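Local coordinates for nisin biosynthesis protein NisC (Lactococcus lactis subsp. lactis, PDB 2G0D) that catalyses the cyclisation steps that close the thioether rings of the lantibiotic nisin, as a zinc-containing alpha-toroid enzyme, at residues G29-S34 / S69-Y74; A86-S91 / D107-Y112; N3-V8 / K54-K59. All coordinates share one frame; numbering follows the deposited sequence.

Overall arrangement
Helix 53-74 serves two of the three contacts: its last turn takes part in interaction 1 and its first turns in interaction 3, whose centres lie about 22 Å apart. Interaction 2, a purely apolar meeting of helices 85-92 and 100-122, touches interaction 1, where Leu-71 reaches both Ile-88 and Leu-109, so that side chains run continuously from the 29-34 loop to helix 100-122. Interactions 2 and 3 are both buried and have no hydrogen bond across them; interaction 3 is the more peripheral and packs a tyrosine against a valine and a lysine methylene. Interaction 1 is partly buried and adds a salt bridge to its leucine contact.

Interaction 1 of 3, residues G29-S34 / S69-Y74; sequences GELTLS and SKLSTY
Leu-31 and Lys-70 meet at about a right angle, the leucine pushing its CD2 methyl against the lysine at the very root of its chain: CD2 of Leu-31 lies 3.9 Å from CB of Lys-70. The same methyl looks onto CD2 of Leu-71 at 4.5 Å, a looser approach, so one leucine branch serves two successive residues of the helix. Lys-70 then uses the rest of its length for a different task. Bends at chi2 (-56°) and chi4 turn the chain away from an extended course and carry the ammonium group to Glu-30; the two side chains cross at roughly a right angle. Glu-30 reaches from the 29-34 loop with a chain extended beyond CG, and its OE2 stands 3.2 Å from Lys-70 NZ. This salt bridge counts only as a weak hydrogen bond, and the position of OE2 is less certain; the firmer polar partner of NZ is the hydroxyl of Tyr-66, one turn earlier on the same helix. The root of the lysine packs on leucine while the charged end is directed to acidic and hydroxyl oxygens.

Behind Leu-31, Gly-29 O accepts both Thr-32 N at 3.2 Å and Thr-32 OG1 at 2.7 Å, the hydroxyl lying in the carbonyl plane on a lone pair; Thr-35 OG1 is its second partner. The contact joins the 3-10 turn ahead of helix 37-45 to the C-terminal end of helix 53-74; helix 3-20 flanks Glu-30 through Trp-15 and Arg-18, and helix 85-92 adjoins Leu-31 and Leu-71 through Ile-88.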
ATOM      1  N   GLY A  29       4.240 -11.637 -14.279  1.00 45.84           N
ATOM      2  CA  GLY A  29       3.422 -11.573 -13.073  1.00 43.12           C
ATOM      3  C   GLY A  29       3.983 -12.338 -11.897  1.00 41.05           C
ATOM      4  O   GLY A  29       3.782 -11.956 -10.758  1.00 40.44           O
ATOM      5  N   GLU A  30       4.719 -13.409 -12.165  1.00 39.76           N
ATOM      6  CA  GLU A  30       5.184 -14.262 -11.077  1.00 38.59           C
ATOM      7  C   GLU A  30       6.295 -13.663 -10.205  1.00 36.83           C
ATOM      8  O   GLU A  30       6.596 -14.186  -9.147  1.00 35.51           O
ATOM      9  CB  GLU A  30       5.509 -15.673 -11.571  1.00 38.65           C
ATOM     10  CG  GLU A  30       6.775 -15.859 -12.363  1.00 40.20           C
ATOM     11  CD  GLU A  30       6.875 -17.283 -12.947  1.00 40.29           C
ATOM     12  OE1 GLU A  30       5.832 -17.877 -13.331  1.00 42.23           O
ATOM     13  OE2 GLU A  30       7.999 -17.808 -13.008  1.00 41.37           O
ATOM     14  N   LEU A  31       6.885 -12.559 -10.643  1.00 35.64           N
ATOM     15  CA  LEU A  31       7.886 -11.889  -9.817  1.00 35.61           C
ATOM     16  C   LEU A  31       7.353 -10.658  -9.080  1.00 34.46           C
ATOM     17  O   LEU A  31       8.105  -9.972  -8.409  1.00 34.26           O
ATOM     18  CB  LEU A  31       9.127 -11.532 -10.634  1.00 35.82           C
ATOM     19  CG  LEU A  31       9.847 -12.761 -11.177  1.00 37.53           C
ATOM     20  CD1 LEU A  31       9.758 -12.738 -12.691  1.00 40.16           C
ATOM     21  CD2 LEU A  31      11.279 -12.763 -10.752  1.00 39.45           C
ATOM     22  N   THR A  32       6.054 -10.399  -9.210  1.00 33.20           N
ATOM     23  CA  THR A  32       5.434  -9.202  -8.638  1.00 32.43           C
ATOM     24  C   THR A  32       4.960  -9.456  -7.214  1.00 31.97           C
ATOM     25  O   THR A  32       4.545 -10.559  -6.873  1.00 31.63           O
ATOM     26  CB  THR A  32       4.208  -8.739  -9.472  1.00 32.22           C
ATOM     27  OG1 THR A  32       3.149  -9.705  -9.349  1.00 30.11           O
ATOM     28  CG2 THR A  32       4.584  -8.554 -10.957  1.00 32.55           C
ATOM     29  N   LEU A  33       4.998  -8.424  -6.381  1.00 32.31           N
ATOM     30  CA  LEU A  33       4.321  -8.484  -5.080  1.00 31.71           C
ATOM     31  C   LEU A  33       2.809  -8.713  -5.261  1.00 32.23           C
ATOM     32  O   LEU A  33       2.200  -9.496  -4.516  1.00 32.91           O
ATOM     33  CB  LEU A  33       4.592  -7.216  -4.261  1.00 31.67           C
ATOM     34  CG  LEU A  33       3.842  -7.034  -2.920  1.00 32.34           C
ATOM     35  CD1 LEU A  33       3.999  -8.254  -1.958  1.00 30.24           C
ATOM     36  CD2 LEU A  33       4.291  -5.730  -2.237  1.00 31.30           C
ATOM     37  N   SER A  34       2.220  -8.068  -6.269  1.00 31.93           N
ATOM     38  CA  SER A  34       0.766  -8.099  -6.473  1.00 32.48           C
ATOM     39  C   SER A  34       0.198  -9.481  -6.537  1.00 32.14           C
ATOM     40  O   SER A  34      -0.815  -9.748  -5.871  1.00 31.92           O
ATOM     41  CB  SER A  34       0.366  -7.404  -7.779  1.00 31.83           C
ATOM     42  OG  SER A  34       0.529  -6.028  -7.626  1.00 36.57           O
ATOM     43  N   SER A  69      17.381 -16.171 -10.616  1.00 40.30           N
ATOM     44  CA  SER A  69      17.585 -16.810 -11.907  1.00 41.20           C
ATOM     45  C   SER A  69      16.791 -16.128 -13.024  1.00 41.40           C
ATOM     46  O   SER A  69      17.304 -15.961 -14.144  1.00 41.09           O
ATOM     47  CB  SER A  69      17.227 -18.288 -11.824  1.00 41.34           C
ATOM     48  OG  SER A  69      16.747 -18.738 -13.072  1.00 43.82           O
ATOM     49  N   LYS A  70      15.552 -15.735 -12.717  1.00 41.56           N
ATOM     50  CA  LYS A  70      14.689 -15.060 -13.694  1.00 42.00           C
ATOM     51  C   LYS A  70      15.116 -13.620 -13.935  1.00 42.46           C
ATOM     52  O   LYS A  70      14.936 -13.100 -15.037  1.00 42.68           O
ATOM     53  CB  LYS A  70      13.222 -15.076 -13.251  1.00 42.11           C
ATOM     54  CG  LYS A  70      12.548 -16.433 -13.321  1.00 41.83           C
ATOM     55  CD  LYS A  70      12.627 -17.022 -14.719  1.00 42.16           C
ATOM     56  CE  LYS A  70      12.009 -18.397 -14.762  1.00 43.13           C
ATOM     57  NZ  LYS A  70      10.540 -18.247 -14.863  1.00 43.59           N
ATOM     58  N   LEU A  71      15.650 -12.987 -12.889  1.00 42.84           N
ATOM     59  CA  LEU A  71      16.146 -11.614 -12.942  1.00 43.29           C
ATOM     60  C   LEU A  71      17.406 -11.574 -13.777  1.00 44.01           C
ATOM     61  O   LEU A  71      17.573 -10.687 -14.604  1.00 43.79           O
ATOM     62  CB  LEU A  71      16.470 -11.073 -11.540  1.00 42.44           C
ATOM     63  CG  LEU A  71      15.376 -10.609 -10.558  1.00 42.42           C
ATOM     64  CD1 LEU A  71      15.990 -10.008  -9.300  1.00 40.30           C
ATOM     65  CD2 LEU A  71      14.411  -9.629 -11.196  1.00 40.57           C
ATOM     66  N   SER A  72      18.291 -12.544 -13.548  1.00 45.10           N
ATOM     67  CA  SER A  72      19.568 -12.592 -14.246  1.00 46.31           C
ATOM     68  C   SER A  72      19.361 -12.757 -15.757  1.00 46.73           C
ATOM     69  O   SER A  72      20.111 -12.195 -16.549  1.00 46.54           O
ATOM     70  CB  SER A  72      20.453 -13.712 -13.690  1.00 46.49           C
ATOM     71  OG  SER A  72      20.218 -14.930 -14.374  1.00 47.32           O
ATOM     72  N   THR A  73      18.321 -13.503 -16.136  1.00 47.46           N
ATOM     73  CA  THR A  73      18.016 -13.766 -17.543  1.00 48.03           C
ATOM     74  C   THR A  73      17.244 -12.635 -18.223  1.00 48.18           C
ATOM     75  O   THR A  73      17.490 -12.339 -19.392  1.00 48.48           O
ATOM     76  CB  THR A  73      17.234 -15.097 -17.717  1.00 48.12           C
ATOM     77  OG1 THR A  73      18.007 -16.187 -17.191  1.00 48.73           O
ATOM     78  CG2 THR A  73      16.918 -15.373 -19.197  1.00 48.15           C
ATOM     79  N   TYR A  74      16.318 -12.003 -17.505  1.00 48.28           N
ATOM     80  CA  TYR A  74      15.383 -11.071 -18.146  1.00 48.49           C
ATOM     81  C   TYR A  74      15.518  -9.631 -17.693  1.00 48.33           C
ATOM     82  O   TYR A  74      15.049  -8.719 -18.369  1.00 48.80           O
ATOM     83  CB  TYR A  74      13.936 -11.539 -17.967  1.00 48.72           C
ATOM     84  CG  TYR A  74      13.635 -12.853 -18.656  1.00 49.37           C
ATOM     85  CD1 TYR A  74      13.419 -12.905 -20.036  1.00 49.94           C
ATOM     86  CD2 TYR A  74      13.574 -14.047 -17.934  1.00 49.13           C
ATOM     87  CE1 TYR A  74      13.144 -14.110 -20.677  1.00 49.96           C
ATOM     88  CE2 TYR A  74      13.304 -15.257 -18.564  1.00 49.19           C
ATOM     89  CZ  TYR A  74      13.088 -15.284 -19.936  1.00 49.90           C
ATOM     90  OH  TYR A  74      12.812 -16.483 -20.575  1.00 49.51           O
TER

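Interaction 2 of 3, residues A86-S91 / D107-Y112; sequences AGIALS and DSLNRY
The backbone oxygen of Ile-88, whose side chain packs on Leu-109, takes the shortest polar bond here: Ser-91 OG donates to Ile-88 O at 2.7 Å, the donor tilted 23° from the carbonyl plane. This hydroxyl is turned back onto its own helix, and across the contact no hydrogen bond forms. Most of the contact is made by one methyl. Leu-109, with CG beside its backbone N (chi1 -69°), extends CD1 to helix 85-92, where it rests 3.8 Å from CB of Ala-89 and equally close to its CA. The Leu-109 CB methylene faces Ala-89 CB at 4.1 Å. CG2 of Ile-88 lies 4.1 Å from Leu-109 CD1, the two side chains crossing at about a right angle. In this helix-helix contact of the alpha toroid, joining helices 85-92 and 100-122, the small Ala-89 allows close backbones: its CA is 6.4 Å from that of Leu-109. Tyr-146 of helix 140-147 lies against Ala-89 and also hydrogen-bonds Asn-110 OD1, giving this buried amide a partner. The fit of Leu-109 over Ile-88 and Ala-89 depends on shape and burial rather than on directional bonds.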
ATOM      1  N   ALA A  86      11.310  -3.006  -5.697  1.00 28.12           N
ATOM      2  CA  ALA A  86      10.992  -2.677  -4.288  1.00 27.89           C
ATOM      3  C   ALA A  86      10.102  -3.738  -3.624  1.00 28.54           C
ATOM      4  O   ALA A  86      10.299  -4.062  -2.445  1.00 29.14           O
ATOM      5  CB  ALA A  86      10.396  -1.260  -4.138  1.00 27.46           C
ATOM      6  N   GLY A  87       9.157  -4.311  -4.375  1.00 28.75           N
ATOM      7  CA  GLY A  87       8.335  -5.428  -3.839  1.00 28.81           C
ATOM      8  C   GLY A  87       9.138  -6.702  -3.599  1.00 28.94           C
ATOM      9  O   GLY A  87       8.940  -7.400  -2.600  1.00 29.82           O
ATOM     10  N   ILE A  88      10.053  -7.015  -4.510  1.00 28.38           N
ATOM     11  CA  ILE A  88      10.928  -8.166  -4.338  1.00 27.75           C
ATOM     12  C   ILE A  88      11.848  -7.967  -3.138  1.00 28.10           C
ATOM     13  O   ILE A  88      11.992  -8.875  -2.296  1.00 28.30           O
ATOM     14  CB  ILE A  88      11.768  -8.458  -5.614  1.00 28.04           C
ATOM     15  CG1 ILE A  88      10.849  -8.710  -6.820  1.00 25.41           C
ATOM     16  CG2 ILE A  88      12.696  -9.645  -5.369  1.00 26.68           C
ATOM     17  CD1 ILE A  88      11.569  -8.743  -8.186  1.00 28.09           C
ATOM     18  N   ALA A  89      12.459  -6.780  -3.045  1.00 27.84           N
ATOM     19  CA  ALA A  89      13.305  -6.442  -1.893  1.00 27.46           C
ATOM     20  C   ALA A  89      12.536  -6.455  -0.576  1.00 27.48           C
ATOM     21  O   ALA A  89      13.048  -6.975   0.418  1.00 28.08           O
ATOM     22  CB  ALA A  89      14.016  -5.107  -2.099  1.00 26.48           C
ATOM     23  N   LEU A  90      11.336  -5.868  -0.545  1.00 26.72           N
ATOM     24  CA  LEU A  90      10.519  -5.926   0.667  1.00 26.87           C
ATOM     25  C   LEU A  90      10.286  -7.365   1.121  1.00 27.23           C
ATOM     26  O   LEU A  90      10.362  -7.662   2.339  1.00 27.68           O
ATOM     27  CB  LEU A  90       9.148  -5.232   0.474  1.00 27.11           C
ATOM     28  CG  LEU A  90       8.263  -5.108   1.738  1.00 25.84           C
ATOM     29  CD1 LEU A  90       8.874  -4.123   2.706  1.00 23.39           C
ATOM     30  CD2 LEU A  90       6.869  -4.701   1.360  1.00 27.75           C
ATOM     31  N   SER A  91      10.011  -8.262   0.156  1.00 26.48           N
ATOM     32  CA  SER A  91       9.657  -9.643   0.485  1.00 25.66           C
ATOM     33  C   SER A  91      10.795 -10.433   1.183  1.00 27.30           C
ATOM     34  O   SER A  91      10.533 -11.428   1.907  1.00 26.29           O
ATOM     35  CB  SER A  91       9.117 -10.378  -0.743  1.00 26.01           C
ATOM     36  OG  SER A  91      10.144 -10.736  -1.672  1.00 23.19           O
ATOM     37  N   ASP A 107      21.265  -5.445  -1.862  1.00 31.17           N
ATOM     38  CA  ASP A 107      22.140  -4.368  -2.351  1.00 31.43           C
ATOM     39  C   ASP A 107      21.987  -4.103  -3.848  1.00 30.81           C
ATOM     40  O   ASP A 107      21.893  -2.952  -4.265  1.00 30.26           O
ATOM     41  CB  ASP A 107      23.615  -4.656  -2.013  1.00 31.53           C
ATOM     42  CG  ASP A 107      23.920  -4.496  -0.533  1.00 33.14           C
ATOM     43  OD1 ASP A 107      23.091  -3.898   0.201  1.00 36.85           O
ATOM     44  OD2 ASP A 107      24.982  -4.976  -0.093  1.00 34.15           O
ATOM     45  N   SER A 108      21.952  -5.176  -4.639  1.00 30.82           N
ATOM     46  CA  SER A 108      21.677  -5.095  -6.076  1.00 30.86           C
ATOM     47  C   SER A 108      20.334  -4.461  -6.352  1.00 29.37           C
ATOM     48  O   SER A 108      20.212  -3.561  -7.189  1.00 29.28           O
ATOM     49  CB  SER A 108      21.679  -6.482  -6.707  1.00 30.92           C
ATOM     50  OG  SER A 108      22.901  -7.113  -6.442  1.00 36.52           O
ATOM     51  N   LEU A 109      19.320  -4.956  -5.662  1.00 28.84           N
ATOM     52  CA  LEU A 109      17.969  -4.410  -5.806  1.00 28.27           C
ATOM     53  C   LEU A 109      17.946  -2.924  -5.485  1.00 27.64           C
ATOM     54  O   LEU A 109      17.394  -2.149  -6.238  1.00 27.56           O
ATOM     55  CB  LEU A 109      16.961  -5.201  -4.963  1.00 28.10           C
ATOM     56  CG  LEU A 109      16.692  -6.624  -5.453  1.00 27.82           C
ATOM     57  CD1 LEU A 109      16.039  -7.454  -4.376  1.00 28.59           C
ATOM     58  CD2 LEU A 109      15.867  -6.626  -6.740  1.00 27.63           C
ATOM     59  N   ASN A 110      18.570  -2.536  -4.378  1.00 27.85           N
ATOM     60  CA  ASN A 110      18.623  -1.130  -3.936  1.00 27.69           C
ATOM     61  C   ASN A 110      19.313  -0.184  -4.925  1.00 27.72           C
ATOM     62  O   ASN A 110      18.822   0.914  -5.209  1.00 26.91           O
ATOM     63  CB  ASN A 110      19.294  -1.041  -2.563  1.00 28.14           C
ATOM     64  CG  ASN A 110      18.463  -1.688  -1.451  1.00 29.14           C
ATOM     65  OD1 ASN A 110      17.273  -1.941  -1.622  1.00 28.32           O
ATOM     66  ND2 ASN A 110      19.097  -1.946  -0.301  1.00 29.00           N
ATOM     67  N   ARG A 111      20.465  -0.614  -5.450  1.00 28.63           N
ATOM     68  CA  ARG A 111      21.179   0.157  -6.460  1.00 28.41           C
ATOM     69  C   ARG A 111      20.347   0.256  -7.732  1.00 27.75           C
ATOM     70  O   ARG A 111      20.239   1.324  -8.325  1.00 27.05           O
ATOM     71  CB  ARG A 111      22.581  -0.437  -6.745  1.00 30.48           C
ATOM     72  CG  ARG A 111      23.547  -0.455  -5.523  1.00 33.45           C
ATOM     73  CD  ARG A 111      23.201   0.587  -4.390  1.00 41.20           C
ATOM     74  NE  ARG A 111      24.274   0.690  -3.398  1.00 43.32           N
ATOM     75  CZ  ARG A 111      25.064   1.752  -3.223  1.00 49.57           C
ATOM     76  NH1 ARG A 111      24.896   2.870  -3.934  1.00 51.83           N
ATOM     77  NH2 ARG A 111      26.031   1.708  -2.310  1.00 50.79           N
ATOM     78  N   TYR A 112      19.715  -0.835  -8.141  1.00 27.85           N
ATOM     79  CA  TYR A 112      18.819  -0.737  -9.281  1.00 28.73           C
ATOM     80  C   TYR A 112      17.672   0.237  -8.991  1.00 28.66           C
ATOM     81  O   TYR A 112      17.334   1.069  -9.835  1.00 28.38           O
ATOM     82  CB  TYR A 112      18.295  -2.103  -9.787  1.00 29.73           C
ATOM     83  CG  TYR A 112      17.171  -1.901 -10.802  1.00 32.08           C
ATOM     84  CD1 TYR A 112      17.432  -1.506 -12.129  1.00 33.14           C
ATOM     85  CD2 TYR A 112      15.847  -2.025 -10.414  1.00 32.22           C
ATOM     86  CE1 TYR A 112      16.370  -1.290 -13.038  1.00 33.73           C
ATOM     87  CE2 TYR A 112      14.809  -1.808 -11.303  1.00 32.64           C
ATOM     88  CZ  TYR A 112      15.060  -1.440 -12.589  1.00 32.66           C
ATOM     89  OH  TYR A 112      13.964  -1.242 -13.413  1.00 35.50           O
TER

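Interaction 3 of 3, residues N3-V8 / K54-K59; sequences NIKRNV and KIYQKK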
ATOM      1  N   ASN A   3      -6.812 -24.999   9.661  1.00 38.75           N
ATOM      2  CA  ASN A   3      -7.075 -24.731   8.253  1.00 37.82           C
ATOM      3  C   ASN A   3      -6.080 -23.802   7.520  1.00 36.73           C
ATOM      4  O   ASN A   3      -5.994 -23.864   6.294  1.00 36.27           O
ATOM      5  CB  ASN A   3      -8.556 -24.388   7.998  1.00 37.82           C
ATOM      6  CG  ASN A   3      -8.885 -22.922   8.179  1.00 39.95           C
ATOM      7  OD1 ASN A   3      -8.325 -22.214   9.031  1.00 40.21           O
ATOM      8  ND2 ASN A   3      -9.837 -22.452   7.371  1.00 44.22           N
ATOM      9  N   ILE A   4      -5.342 -22.958   8.251  1.00 35.48           N
ATOM     10  CA  ILE A   4      -4.223 -22.223   7.641  1.00 34.82           C
ATOM     11  C   ILE A   4      -3.192 -23.203   7.067  1.00 34.71           C
ATOM     12  O   ILE A   4      -2.820 -23.093   5.912  1.00 34.81           O
ATOM     13  CB  ILE A   4      -3.587 -21.154   8.586  1.00 34.98           C
ATOM     14  CG1 ILE A   4      -4.594 -20.007   8.774  1.00 34.94           C
ATOM     15  CG2 ILE A   4      -2.253 -20.635   8.022  1.00 34.10           C
ATOM     16  CD1 ILE A   4      -4.064 -18.747   9.363  1.00 39.39           C
ATOM     17  N   LYS A   5      -2.777 -24.188   7.860  1.00 34.03           N
ATOM     18  CA  LYS A   5      -1.783 -25.155   7.403  1.00 34.02           C
ATOM     19  C   LYS A   5      -2.201 -25.849   6.083  1.00 33.68           C
ATOM     20  O   LYS A   5      -1.444 -25.857   5.120  1.00 32.91           O
ATOM     21  CB  LYS A   5      -1.500 -26.188   8.495  1.00 33.90           C
ATOM     22  CG  LYS A   5      -0.252 -27.005   8.268  1.00 34.82           C
ATOM     23  CD  LYS A   5      -0.263 -28.154   9.208  1.00 35.95           C
ATOM     24  CE  LYS A   5       1.103 -28.650   9.482  1.00 38.76           C
ATOM     25  NZ  LYS A   5       1.030 -30.033  10.075  1.00 40.52           N
ATOM     26  N   ARG A   6      -3.403 -26.427   6.048  1.00 33.30           N
ATOM     27  CA  ARG A   6      -3.921 -27.040   4.815  1.00 33.26           C
ATOM     28  C   ARG A   6      -3.878 -26.104   3.596  1.00 32.73           C
ATOM     29  O   ARG A   6      -3.404 -26.471   2.512  1.00 32.24           O
ATOM     30  CB  ARG A   6      -5.347 -27.511   5.028  1.00 33.83           C
ATOM     31  CG  ARG A   6      -5.897 -28.350   3.870  1.00 35.31           C
ATOM     32  CD  ARG A   6      -7.180 -29.062   4.251  1.00 33.64           C
ATOM     33  NE  ARG A   6      -8.289 -28.115   4.374  1.00 37.26           N
ATOM     34  CZ  ARG A   6      -8.737 -27.622   5.528  1.00 38.63           C
ATOM     35  NH1 ARG A   6      -8.177 -27.992   6.686  1.00 40.55           N
ATOM     36  NH2 ARG A   6      -9.747 -26.758   5.523  1.00 35.63           N
ATOM     37  N   ASN A   7      -4.388 -24.899   3.771  1.00 32.52           N
ATOM     38  CA  ASN A   7      -4.366 -23.914   2.697  1.00 32.86           C
ATOM     39  C   ASN A   7      -2.965 -23.492   2.231  1.00 32.34           C
ATOM     40  O   ASN A   7      -2.727 -23.338   1.035  1.00 31.93           O
ATOM     41  CB  ASN A   7      -5.222 -22.715   3.090  1.00 32.73           C
ATOM     42  CG  ASN A   7      -6.687 -23.009   2.908  1.00 34.63           C
ATOM     43  OD1 ASN A   7      -7.194 -22.914   1.790  1.00 36.10           O
ATOM     44  ND2 ASN A   7      -7.363 -23.454   3.980  1.00 33.35           N
ATOM     45  N   VAL A   8      -2.047 -23.322   3.177  1.00 32.01           N
ATOM     46  CA  VAL A   8      -0.693 -22.948   2.836  1.00 32.07           C
ATOM     47  C   VAL A   8      -0.071 -24.060   1.971  1.00 32.93           C
ATOM     48  O   VAL A   8       0.550 -23.787   0.937  1.00 32.37           O
ATOM     49  CB  VAL A   8       0.132 -22.673   4.085  1.00 31.97           C
ATOM     50  CG1 VAL A   8       1.615 -22.515   3.731  1.00 31.58           C
ATOM     51  CG2 VAL A   8      -0.388 -21.410   4.783  1.00 31.74           C
ATOM     52  N   LYS A  54      10.611 -24.999   8.865  1.00 46.66           N
ATOM     53  CA  LYS A  54      11.878 -25.347   8.188  1.00 45.91           C
ATOM     54  C   LYS A  54      11.658 -25.798   6.739  1.00 44.80           C
ATOM     55  O   LYS A  54      12.503 -25.556   5.868  1.00 44.77           O
ATOM     56  CB  LYS A  54      12.689 -26.368   8.985  1.00 46.44           C
ATOM     57  CG  LYS A  54      13.338 -25.776  10.260  1.00 48.98           C
ATOM     58  CD  LYS A  54      14.535 -24.866   9.952  1.00 51.80           C
ATOM     59  CE  LYS A  54      15.862 -25.615  10.108  1.00 54.44           C
ATOM     60  NZ  LYS A  54      16.234 -25.786  11.547  1.00 55.39           N
ATOM     61  N   ILE A  55      10.520 -26.444   6.500  1.00 43.16           N
ATOM     62  CA  ILE A  55      10.018 -26.708   5.154  1.00 42.16           C
ATOM     63  C   ILE A  55       9.665 -25.385   4.460  1.00 41.42           C
ATOM     64  O   ILE A  55       9.982 -25.188   3.288  1.00 41.66           O
ATOM     65  CB  ILE A  55       8.776 -27.619   5.202  1.00 42.03           C
ATOM     66  CG1 ILE A  55       9.116 -28.940   5.891  1.00 43.37           C
ATOM     67  CG2 ILE A  55       8.203 -27.860   3.791  1.00 42.74           C
ATOM     68  CD1 ILE A  55       7.898 -29.684   6.456  1.00 44.58           C
ATOM     69  N   TYR A  56       9.036 -24.471   5.196  1.00 39.91           N
ATOM     70  CA  TYR A  56       8.650 -23.171   4.637  1.00 38.65           C
ATOM     71  C   TYR A  56       9.863 -22.323   4.217  1.00 37.99           C
ATOM     72  O   TYR A  56       9.891 -21.772   3.110  1.00 37.21           O
ATOM     73  CB  TYR A  56       7.766 -22.398   5.622  1.00 37.69           C
ATOM     74  CG  TYR A  56       6.430 -23.042   5.930  1.00 37.16           C
ATOM     75  CD1 TYR A  56       5.888 -24.044   5.113  1.00 35.40           C
ATOM     76  CD2 TYR A  56       5.697 -22.631   7.036  1.00 36.25           C
ATOM     77  CE1 TYR A  56       4.663 -24.608   5.405  1.00 35.21           C
ATOM     78  CE2 TYR A  56       4.481 -23.192   7.334  1.00 35.91           C
ATOM     79  CZ  TYR A  56       3.966 -24.169   6.518  1.00 36.18           C
ATOM     80  OH  TYR A  56       2.755 -24.700   6.840  1.00 36.50           O
ATOM     81  N   GLN A  57      10.861 -22.239   5.094  1.00 37.48           N
ATOM     82  CA  GLN A  57      12.121 -21.554   4.767  1.00 37.74           C
ATOM     83  C   GLN A  57      12.830 -22.159   3.532  1.00 37.55           C
ATOM     84  O   GLN A  57      13.469 -21.437   2.749  1.00 37.87           O
ATOM     85  CB  GLN A  57      13.062 -21.532   5.984  1.00 37.59           C
ATOM     86  CG  GLN A  57      14.289 -20.604   5.817  1.00 38.78           C
ATOM     87  CD  GLN A  57      13.906 -19.174   5.386  1.00 38.44           C
ATOM     88  OE1 GLN A  57      13.085 -18.516   6.034  1.00 38.11           O
ATOM     89  NE2 GLN A  57      14.502 -18.700   4.289  1.00 35.39           N
ATOM     90  N   LYS A  58      12.713 -23.473   3.364  1.00 36.75           N
ATOM     91  CA  LYS A  58      13.272 -24.151   2.194  1.00 36.63           C
ATOM     92  C   LYS A  58      12.575 -23.675   0.913  1.00 35.82           C
ATOM     93  O   LYS A  58      13.235 -23.342  -0.073  1.00 35.55           O
ATOM     94  CB  LYS A  58      13.157 -25.676   2.366  1.00 36.84           C
ATOM     95  CG  LYS A  58      13.816 -26.515   1.291  1.00 39.28           C
ATOM     96  CD  LYS A  58      15.325 -26.681   1.553  1.00 43.45           C
ATOM     97  CE  LYS A  58      16.180 -25.949   0.529  1.00 43.87           C
ATOM     98  NZ  LYS A  58      16.319 -26.806  -0.693  1.00 43.79           N
ATOM     99  N   LYS A  59      11.240 -23.641   0.942  1.00 34.91           N
ATOM    100  CA  LYS A  59      10.447 -23.104  -0.161  1.00 34.05           C
ATOM    101  C   LYS A  59      10.798 -21.658  -0.451  1.00 33.52           C
ATOM    102  O   LYS A  59      10.965 -21.271  -1.603  1.00 33.63           O
ATOM    103  CB  LYS A  59       8.943 -23.247   0.112  1.00 33.93           C
ATOM    104  CG  LYS A  59       8.488 -24.662   0.451  1.00 34.35           C
ATOM    105  CD  LYS A  59       8.725 -25.665  -0.681  1.00 35.78           C
ATOM    106  CE  LYS A  59       8.414 -27.075  -0.206  1.00 37.89           C
ATOM    107  NZ  LYS A  59       8.405 -28.058  -1.323  1.00 39.74           N
TER
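Tyr-56 has CG opposite its carbonyl carbon (chi1 -64°), which sends the ring out from helix 53-74 toward Val-8; on the facing helix a chi1 of 170° places CG1 of Val-8 opposite its own backbone nitrogen and out toward that ring. The valine methyl settles at the phenol end, CG1 being 4.0 Å from CZ of Tyr-56. Its approach to the ring is oblique. One turn earlier, Lys-5 crosses the tyrosine at about a right angle and brings a methylene near the same end, its CG 4.0 Å from Tyr-56 OH. The phenol tip thus lies near both residues, although no hydrogen bond links the two segments.

Here the first helix of this alpha-toroid protein, 3-20, meets helix 53-74 through side chains, the backbones kept well apart by the ring: the nearest CA atoms, those of Val-8 and Tyr-56, are 9.5 Å from each other. Leu-44 of helix 37-45 touches both Val-8 and Tyr-56, so three helices share the site.

At the start of helix 3-20, Asn-3 O takes two donors from Asn-7, the backbone N at 3.2 Å and the side-chain ND2 at 2.7 Å, reaching it from opposite faces of its plane. The amide bond is nearly straight, 170° at the hydrogen, and ties the side chain of Asn-7 back over the first helical turn.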